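Side-chain contact in archaemetzincin (Archaeoglobus fulgidus, PDB 3ZVS), which is a probable zinc metalloprotease of the peptidase M54 family, with one catalytic and one apparently structural zinc ion and a natural substrate that remains unknown: residues Met78-Gly83 / Val96-Thr101. Residues are numbered along the deposited sequence; the frame is centred on the assembly and turned at random.
Sequences MNFVFG and VFRLTT
A cation-pi stack between Phe80 and Arg98 ties the loop that enters strand 83-85 to the turn that leaves strand 91-95, at the border of the metzincin active-site cleft. The guanidinium of Arg98 lies flat on one face of the Phe80 ring, the two centres 4.2 Å apart and the planes at 13°. NE of Arg98 sits over the CG corner of the ring, 3.5 Å from CG of Phe80, while NH1 comes close to CD2. The aliphatic part joins in as well: CD of Arg98 makes a CH-pi contact 3.9 Å from the ring centroid of Phe80. A bend at chi2 (-77°) lays CG above the CD1 rim and CD over the ring centre, and the guanidinium overhangs the CG-CD2 rim, an offset stack. Arginine suits this place because its flat cation can lie on an aromatic face and still offer N-H groups at its rim; NH2 uses this to form a salt bridge with Asp72, which probably fixes the rotation of the group. Cutting the side chain back to an alanine here is likely to leave Asp72 without its charged mate and take the flat cover off one face of Phe80.

Deeper in, the contact turns apolar. CE1 of Phe82 meets CB of Arg98 at 3.6 Å, away from the charged end, and CD2 of Leu99 at 3.7 Å, both approaching the ring obliquely. CE1 of Phe80 sits above one face of the Phe82 ring, offset toward its rim. Branched, apolar Leu99 suits its buried place by touching both Phe82 and Val140 of helix 140-145; flat Phe82 also packs on Val140 and Val143, reaching from there to the cleft.

Phe82 donates its backbone N-H to a malonate probably taken up from the crystallisation liquor, and its side chain lies about 5 Å from that of Glu118, the inferred proton acceptor. Strand 49-51 contributes Gln49 beside Phe80 and Arg98, and Glu114 of the zinc-binding helix 104-122 touches Phe82.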
loop_
_atom_site.group_PDB
_atom_site.type_symbol
_atom_site.label_atom_id
_atom_site.label_comp_id
_atom_site.label_asym_id
_atom_site.label_seq_id
_atom_site.Cartn_x
_atom_site.Cartn_y
_atom_site.Cartn_z
ATOM N N MET A 78 -11.659 12.434 2.263
ATOM C CA MET A 78 -12.005 11.017 2.096
ATOM C C MET A 78 -12.478 10.390 3.404
ATOM O O MET A 78 -11.888 10.661 4.434
ATOM C CB MET A 78 -10.787 10.237 1.589
ATOM C CG MET A 78 -10.056 10.852 0.423
ATOM S SD MET A 78 -11.078 10.684 -1.052
ATOM C CE MET A 78 -10.649 9.041 -1.527
ATOM N N ASN A 79 -13.502 9.545 3.371
ATOM C CA ASN A 79 -13.916 8.851 4.575
ATOM C C ASN A 79 -12.804 7.893 5.067
ATOM O O ASN A 79 -12.543 7.780 6.279
ATOM C CB ASN A 79 -15.252 8.124 4.387
ATOM C CG ASN A 79 -15.274 7.168 3.188
ATOM O OD1 ASN A 79 -14.519 7.312 2.225
ATOM N ND2 ASN A 79 -16.152 6.179 3.260
ATOM N N PHE A 80 -12.170 7.192 4.126
ATOM C CA PHE A 80 -10.952 6.394 4.344
ATOM C C PHE A 80 -10.235 6.358 3.016
ATOM O O PHE A 80 -10.804 6.710 1.987
ATOM C CB PHE A 80 -11.254 4.976 4.850
ATOM C CG PHE A 80 -11.864 4.069 3.808
ATOM C CD1 PHE A 80 -11.054 3.313 2.974
ATOM C CD2 PHE A 80 -13.240 3.985 3.680
ATOM C CE1 PHE A 80 -11.621 2.474 2.015
ATOM C CE2 PHE A 80 -13.823 3.167 2.710
ATOM C CZ PHE A 80 -13.012 2.412 1.883
ATOM N N VAL A 81 -8.989 5.904 3.032
ATOM C CA VAL A 81 -8.258 5.541 1.818
ATOM C C VAL A 81 -7.581 4.202 2.110
ATOM O O VAL A 81 -7.261 3.881 3.274
ATOM C CB VAL A 81 -7.188 6.593 1.398
ATOM C CG1 VAL A 81 -7.828 7.915 1.035
ATOM C CG2 VAL A 81 -6.138 6.804 2.485
ATOM N N PHE A 82 -7.348 3.397 1.080
ATOM C CA PHE A 82 -6.518 2.220 1.257
ATOM C C PHE A 82 -5.048 2.586 1.365
ATOM O O PHE A 82 -4.225 1.820 1.873
ATOM C CB PHE A 82 -6.686 1.242 0.103
ATOM C CG PHE A 82 -8.063 0.647 0.005
ATOM C CD1 PHE A 82 -8.528 -0.243 0.966
ATOM C CD2 PHE A 82 -8.882 0.906 -1.105
ATOM C CE1 PHE A 82 -9.773 -0.834 0.861
ATOM C CE2 PHE A 82 -10.133 0.343 -1.185
ATOM C CZ PHE A 82 -10.591 -0.534 -0.198
ATOM N N GLY A 83 -4.681 3.757 0.860
ATOM C CA GLY A 83 -3.299 4.147 0.809
ATOM C C GLY A 83 -3.168 5.551 0.234
ATOM O O GLY A 83 -4.159 6.184 -0.161
ATOM N N VAL A 96 -3.957 -1.968 5.795
ATOM C CA VAL A 96 -4.630 -3.228 5.570
ATOM C C VAL A 96 -5.937 -3.299 6.387
ATOM O O VAL A 96 -6.699 -4.267 6.318
ATOM C CB VAL A 96 -3.698 -4.429 5.876
ATOM C CG1 VAL A 96 -2.492 -4.419 4.978
ATOM C CG2 VAL A 96 -3.292 -4.415 7.342
ATOM N N PHE A 97 -6.248 -2.235 7.107
ATOM C CA PHE A 97 -7.440 -2.205 7.979
ATOM C C PHE A 97 -8.759 -2.541 7.257
ATOM O O PHE A 97 -9.569 -3.336 7.738
ATOM C CB PHE A 97 -7.577 -0.848 8.674
ATOM C CG PHE A 97 -8.810 -0.721 9.548
ATOM C CD1 PHE A 97 -10.019 -0.276 9.041
ATOM C CD2 PHE A 97 -8.745 -1.018 10.891
ATOM C CE1 PHE A 97 -11.122 -0.141 9.844
ATOM C CE2 PHE A 97 -9.859 -0.880 11.708
ATOM C CZ PHE A 97 -11.062 -0.457 11.159
ATOM N N ARG A 98 -8.998 -1.915 6.096
ATOM C CA ARG A 98 -10.251 -2.080 5.387
ATOM C C ARG A 98 -10.286 -3.395 4.650
ATOM O O ARG A 98 -11.330 -3.764 4.095
ATOM C CB ARG A 98 -10.419 -0.916 4.412
ATOM C CG ARG A 98 -10.607 0.427 5.123
ATOM C CD ARG A 98 -12.015 0.585 5.673
ATOM N NE ARG A 98 -12.142 1.793 6.488
ATOM C CZ ARG A 98 -13.286 2.355 6.842
ATOM N NH1 ARG A 98 -14.445 1.889 6.379
ATOM N NH2 ARG A 98 -13.275 3.437 7.609
ATOM N N LEU A 99 -9.166 -4.114 4.639
ATOM C CA LEU A 99 -9.079 -5.403 3.927
ATOM C C LEU A 99 -9.450 -6.634 4.765
ATOM O O LEU A 99 -9.643 -7.735 4.221
ATOM C CB LEU A 99 -7.690 -5.600 3.354
ATOM C CG LEU A 99 -7.120 -4.405 2.557
ATOM C CD1 LEU A 99 -5.713 -4.696 2.064
ATOM C CD2 LEU A 99 -8.004 -3.982 1.412
ATOM N N THR A 100 -9.581 -6.455 6.075
ATOM C CA THR A 100 -9.799 -7.557 6.994
ATOM C C THR A 100 -10.972 -8.418 6.568
ATOM O O THR A 100 -12.038 -7.924 6.231
ATOM C CB THR A 100 -10.064 -7.014 8.401
ATOM O OG1 THR A 100 -11.266 -6.216 8.420
ATOM C CG2 THR A 100 -8.942 -6.124 8.816
ATOM N N THR A 101 -10.752 -9.729 6.598
ATOM C CA THR A 101 -11.788 -10.662 6.176
ATOM C C THR A 101 -11.476 -12.035 6.789
ATOM O O THR A 101 -10.331 -12.321 7.155
ATOM C CB THR A 101 -11.901 -10.691 4.618
ATOM O OG1 THR A 101 -13.091 -11.385 4.171
ATOM C CG2 THR A 101 -10.656 -11.270 4.006
#